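Local structure of acyl-CoA dehydrogenase (2Z1Q) at residues G12-L16 against L486-Y490; K5-Q9 against P19-Y23. The protein probably oxidises saturated acyl-CoA thioesters to their 2,3-dehydroacyl-CoA products, passing electrons through bound FAD to an acceptor. All blocks are in the same frame, centred on the assembly; numbering follows the deposited sequence.

Contact 1 (G12-L16 against L486-Y490); sequences GGWLL and LIDAY
The carbonyl oxygen of L486 accepts the helical hydrogen bond from Y490 N at 3.0 Å, and W14 CH2 comes within 3.8 Å of the same oxygen, a contact rather than a bond. W14 owes its reach to a first torsion of 51°, which sets CG between the backbone N and the carbonyl carbon. The indole reaches across to helix 476-502, with Y490 on one of its faces. There Y490 presents an edge: CD2 stands 3.6 Å above the indole plane, over its centre. The two planes are tilted by 57°, and the phenol and five-membered ring centroids are 4.8 Å apart, an edge-to-face pair. Y490 CB adds a CH-pi contact over the six-membered ring, 17° off its normal. One turn earlier, L486 CD2 meets L15 CD2 at 3.9 Å, the two leucines crossing at about a right angle. A489 suits its place probably because its lone methyl lets W14 CZ3 approach the helix.

The polar ends of both aromatics face other helices: W14 NE1 donates to E350 OE2, and Y490 OH is hydrogen-bonded to T323 OG1. The chemistry is therefore divided: carbon and pi surface join the N-terminal loop to helix 476-502, while buried NH and OH groups find partners on neighbouring helices. Bonded off-axis to E350, the indole is probably fixed in its turn; T323 holds the phenol's end, while packing against W14 limits its turn.

Contact 2 (K5-Q9 against P19-Y23); sequences KKLWQ and PERVY
W8 carries its indole toward P19 and E20 with a first torsion of 64°, and R21 has the same kind of turn at its root, chi1 55°, then runs straight from CG to NE, away from the indole, and turns at its last torsion to bring NH2 back to the ring. The indole ends up lying flat against backbone. P19 CA sits 3.2 Å above one face and E20 N 3.4 Å above the same face, both offset toward the rim, while the aliphatic CG of Q9, next in sequence, covers the opposite face. Proline fits here: its compact ring brings CB to 3.4 Å from W8 CE3, which makes the packing close. E20 lays its CB at 3.5 Å from W8 CZ2, extends its chain past the pyrrole side of the indole and brings OE2 to 3.6 Å from W8 NE1.

R21 comes in at the edge, NH2 in the indole plane and 3.9 Å from W8 CZ2. Q9 OE1 lies 3.3 Å from R21 NH1, with amide and guanidinium planes 77° apart. K6 NZ is 5.3 Å from E20 OE1; any attraction is probably modest, and the like-charged R21 NH1 is closer. An alanine in place of W8 would probably open a gap between the two loop segments and leave P19 and E20 without the face they cover and Q9 CG without the opposite one.

Both segments belong to the loop before helix 30-54. P19 also packs on E493 and L497 of helix 476-502 and on R322 of helix 300-331. The latter helix supplies E329, a long, weak ion-pair partner for R21. Q9 O accepts a hydrogen bond from Y347 OH, in the link between helices 337-345 and 348-372.

Overall arrangement
The segments alternate along the chain, 5-9, 12-16, 19-23 and finally 486-490, so 12-16, lying between the halves of contact 2, makes contact 1 with a partner 470 residues later. The contact centres are 12 Å apart, and the two touch directly where L16 CB packs 3.9 Å from L7 CD1. Both use the same helical surroundings: helix 476-502 holds one half of contact 1 and borders contact 2 through P19, and R322 of helix 300-331 meets side chains of both. The N-terminal loop is thereby folded onto the C-terminal helices ahead of helix 30-54, away from the annotated FAD-binding residues.

Contact 1 (G12-L16 against L486-Y490)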
loop_
_atom_site.group_PDB
_atom_site.type_symbol
_atom_site.label_atom_id
_atom_site.label_comp_id
_atom_site.label_asym_id
_atom_site.label_seq_id
_atom_site.Cartn_x
_atom_site.Cartn_y
_atom_site.Cartn_z
ATOM N N GLY B 12 -29.782 1.643 7.919
ATOM C CA GLY B 12 -29.859 1.999 6.514
ATOM C C GLY B 12 -30.850 3.115 6.252
ATOM O O GLY B 12 -31.074 3.504 5.109
ATOM N N GLY B 13 -31.445 3.633 7.318
ATOM C CA GLY B 13 -32.412 4.705 7.175
ATOM C C GLY B 13 -31.815 5.974 6.605
ATOM O O GLY B 13 -32.514 6.766 5.971
ATOM N N TRP B 14 -30.521 6.178 6.833
ATOM C CA TRP B 14 -29.837 7.364 6.335
ATOM C C TRP B 14 -29.831 7.375 4.812
ATOM O O TRP B 14 -29.463 8.369 4.185
ATOM C CB TRP B 14 -28.398 7.401 6.846
ATOM C CG TRP B 14 -27.657 6.129 6.595
ATOM C CD1 TRP B 14 -27.595 5.041 7.411
ATOM C CD2 TRP B 14 -26.918 5.790 5.418
ATOM N NE1 TRP B 14 -26.863 4.041 6.820
ATOM C CE2 TRP B 14 -26.436 4.475 5.594
ATOM C CE3 TRP B 14 -26.619 6.470 4.230
ATOM C CZ2 TRP B 14 -25.668 3.821 4.624
ATOM C CZ3 TRP B 14 -25.854 5.818 3.263
ATOM C CH2 TRP B 14 -25.388 4.509 3.469
ATOM N N LEU B 15 -30.246 6.267 4.219
ATOM C CA LEU B 15 -30.264 6.151 2.776
ATOM C C LEU B 15 -31.496 6.806 2.145
ATOM O O LEU B 15 -31.423 7.319 1.026
ATOM C CB LEU B 15 -30.182 4.670 2.393
ATOM C CG LEU B 15 -29.752 4.320 0.970
ATOM C CD1 LEU B 15 -30.878 4.628 -0.003
ATOM C CD2 LEU B 15 -28.486 5.091 0.615
ATOM N N LEU B 16 -32.619 6.798 2.863
ATOM C CA LEU B 16 -33.849 7.398 2.354
ATOM C C LEU B 16 -34.090 8.782 2.953
ATOM O O LEU B 16 -34.602 9.673 2.279
ATOM C CB LEU B 16 -35.049 6.492 2.646
ATOM C CG LEU B 16 -35.024 5.067 2.082
ATOM C CD1 LEU B 16 -34.687 5.101 0.596
ATOM C CD2 LEU B 16 -34.004 4.235 2.847
ATOM N N LEU B 486 -21.852 3.765 -1.380
ATOM C CA LEU B 486 -22.520 3.766 -0.078
ATOM C C LEU B 486 -21.532 4.151 1.022
ATOM O O LEU B 486 -21.884 4.893 1.946
ATOM C CB LEU B 486 -23.132 2.382 0.205
ATOM C CG LEU B 486 -24.288 1.985 -0.722
ATOM C CD1 LEU B 486 -24.663 0.523 -0.506
ATOM C CD2 LEU B 486 -25.483 2.891 -0.459
ATOM N N ILE B 487 -20.295 3.664 0.904
ATOM C CA ILE B 487 -19.243 3.975 1.875
ATOM C C ILE B 487 -18.909 5.461 1.887
ATOM O O ILE B 487 -18.821 6.070 2.954
ATOM C CB ILE B 487 -17.932 3.203 1.568
ATOM C CG1 ILE B 487 -18.170 1.707 1.784
ATOM C CG2 ILE B 487 -16.770 3.762 2.416
ATOM C CD1 ILE B 487 -17.056 0.810 1.324
ATOM N N ASP B 488 -18.702 6.043 0.709
ATOM C CA ASP B 488 -18.359 7.464 0.626
ATOM C C ASP B 488 -19.530 8.348 1.003
ATOM O O ASP B 488 -19.351 9.464 1.475
ATOM C CB ASP B 488 -17.893 7.830 -0.781
ATOM C CG ASP B 488 -16.428 7.545 -0.999
ATOM O OD1 ASP B 488 -16.028 7.329 -2.163
ATOM O OD2 ASP B 488 -15.668 7.548 -0.012
ATOM N N ALA B 489 -20.731 7.841 0.773
ATOM C CA ALA B 489 -21.930 8.588 1.089
ATOM C C ALA B 489 -22.017 8.688 2.606
ATOM O O ALA B 489 -22.024 9.785 3.158
ATOM C CB ALA B 489 -23.165 7.870 0.520
ATOM N N TYR B 490 -22.061 7.537 3.271
ATOM C CA TYR B 490 -22.146 7.503 4.726
ATOM C C TYR B 490 -21.013 8.302 5.358
ATOM O O TYR B 490 -21.242 9.119 6.242
ATOM C CB TYR B 490 -22.113 6.053 5.210
ATOM C CG TYR B 490 -22.371 5.884 6.684
ATOM C CD1 TYR B 490 -21.331 5.577 7.556
ATOM C CD2 TYR B 490 -23.661 6.022 7.214
ATOM C CE1 TYR B 490 -21.554 5.409 8.912
ATOM C CE2 TYR B 490 -23.896 5.856 8.578
ATOM C CZ TYR B 490 -22.830 5.550 9.418
ATOM O OH TYR B 490 -23.016 5.391 10.765
#

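Contact 2 (K5-Q9 against P19-Y23)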
loop_
_atom_site.group_PDB
_atom_site.type_symbol
_atom_site.label_atom_id
_atom_site.label_comp_id
_atom_site.label_asym_id
_atom_site.label_seq_id
_atom_site.Cartn_x
_atom_site.Cartn_y
_atom_site.Cartn_z
ATOM N N LYS B 5 -39.464 3.919 16.594
ATOM C CA LYS B 5 -38.807 3.369 15.371
ATOM C C LYS B 5 -38.927 4.330 14.184
ATOM O O LYS B 5 -39.767 4.132 13.302
ATOM C CB LYS B 5 -39.434 2.014 15.021
ATOM N N LYS B 6 -38.092 5.367 14.161
ATOM C CA LYS B 6 -38.133 6.343 13.075
ATOM C C LYS B 6 -37.646 5.740 11.764
ATOM O O LYS B 6 -37.156 4.613 11.731
ATOM C CB LYS B 6 -37.292 7.574 13.428
ATOM C CG LYS B 6 -37.817 8.371 14.616
ATOM C CD LYS B 6 -37.093 9.703 14.746
ATOM C CE LYS B 6 -37.611 10.526 15.921
ATOM N NZ LYS B 6 -37.297 9.906 17.240
ATOM N N LEU B 7 -37.781 6.494 10.681
ATOM C CA LEU B 7 -37.368 6.008 9.376
ATOM C C LEU B 7 -35.855 6.048 9.192
ATOM O O LEU B 7 -35.255 5.079 8.721
ATOM C CB LEU B 7 -38.051 6.828 8.277
ATOM C CG LEU B 7 -37.933 6.329 6.835
ATOM C CD1 LEU B 7 -36.526 6.550 6.300
ATOM C CD2 LEU B 7 -38.323 4.857 6.791
ATOM N N TRP B 8 -35.240 7.164 9.570
ATOM C CA TRP B 8 -33.800 7.313 9.418
ATOM C C TRP B 8 -33.000 6.563 10.477
ATOM O O TRP B 8 -31.905 6.077 10.202
ATOM C CB TRP B 8 -33.410 8.796 9.446
ATOM C CG TRP B 8 -33.686 9.470 10.755
ATOM C CD1 TRP B 8 -34.882 9.969 11.184
ATOM C CD2 TRP B 8 -32.755 9.676 11.826
ATOM N NE1 TRP B 8 -34.753 10.475 12.457
ATOM C CE2 TRP B 8 -33.459 10.307 12.875
ATOM C CE3 TRP B 8 -31.395 9.387 12.001
ATOM C CZ2 TRP B 8 -32.848 10.654 14.083
ATOM C CZ3 TRP B 8 -30.788 9.732 13.206
ATOM C CH2 TRP B 8 -31.517 10.359 14.231
ATOM N N GLN B 9 -33.544 6.479 11.688
ATOM C CA GLN B 9 -32.859 5.788 12.778
ATOM C C GLN B 9 -32.561 4.330 12.457
ATOM O O GLN B 9 -31.484 3.832 12.770
ATOM C CB GLN B 9 -33.679 5.857 14.072
ATOM C CG GLN B 9 -33.525 7.167 14.823
ATOM C CD GLN B 9 -34.184 7.147 16.191
ATOM O OE1 GLN B 9 -33.928 8.022 17.019
ATOM N NE2 GLN B 9 -35.036 6.156 16.435
ATOM N N PRO B 19 -30.451 12.133 8.665
ATOM C CA PRO B 19 -30.467 11.935 10.117
ATOM C C PRO B 19 -30.715 13.231 10.889
ATOM O O PRO B 19 -30.184 14.282 10.537
ATOM C CB PRO B 19 -29.089 11.336 10.386
ATOM C CG PRO B 19 -28.240 11.979 9.334
ATOM C CD PRO B 19 -29.111 11.875 8.112
ATOM N N GLU B 20 -31.521 13.150 11.943
ATOM C CA GLU B 20 -31.836 14.324 12.756
ATOM C C GLU B 20 -30.676 14.692 13.664
ATOM O O GLU B 20 -30.561 15.830 14.123
ATOM C CB GLU B 20 -33.091 14.070 13.594
ATOM C CG GLU B 20 -34.396 14.215 12.822
ATOM C CD GLU B 20 -35.616 13.967 13.691
ATOM O OE1 GLU B 20 -35.562 14.298 14.896
ATOM O OE2 GLU B 20 -36.629 13.453 13.172
ATOM N N ARG B 21 -29.814 13.721 13.925
ATOM C CA ARG B 21 -28.658 13.957 14.770
ATOM C C ARG B 21 -27.635 12.848 14.577
ATOM O O ARG B 21 -27.968 11.753 14.104
ATOM C CB ARG B 21 -29.080 14.026 16.242
ATOM C CG ARG B 21 -29.849 12.803 16.735
ATOM C CD ARG B 21 -30.121 12.869 18.236
ATOM N NE ARG B 21 -30.917 11.735 18.705
ATOM C CZ ARG B 21 -32.189 11.523 18.385
ATOM N NH1 ARG B 21 -32.826 10.461 18.864
ATOM N NH2 ARG B 21 -32.829 12.369 17.589
ATOM N N VAL B 22 -26.388 13.145 14.930
ATOM C CA VAL B 22 -25.308 12.180 14.829
ATOM C C VAL B 22 -24.429 12.270 16.070
ATOM O O VAL B 22 -24.140 13.358 16.556
ATOM C CB VAL B 22 -24.423 12.425 13.571
ATOM C CG1 VAL B 22 -25.228 12.187 12.310
ATOM C CG2 VAL B 22 -23.865 13.831 13.587
ATOM N N TYR B 23 -24.015 11.117 16.581
ATOM C CA TYR B 23 -23.150 11.068 17.752
ATOM C C TYR B 23 -21.734 11.361 17.263
ATOM O O TYR B 23 -21.219 10.666 16.391
ATOM C CB TYR B 23 -23.234 9.679 18.414
ATOM C CG TYR B 23 -22.509 9.567 19.747
ATOM C CD1 TYR B 23 -21.223 9.031 19.823
ATOM C CD2 TYR B 23 -23.097 10.038 20.924
ATOM C CE1 TYR B 23 -20.534 8.974 21.044
ATOM C CE2 TYR B 23 -22.421 9.985 22.146
ATOM C CZ TYR B 23 -21.139 9.456 22.200
ATOM O OH TYR B 23 -20.459 9.437 23.398
#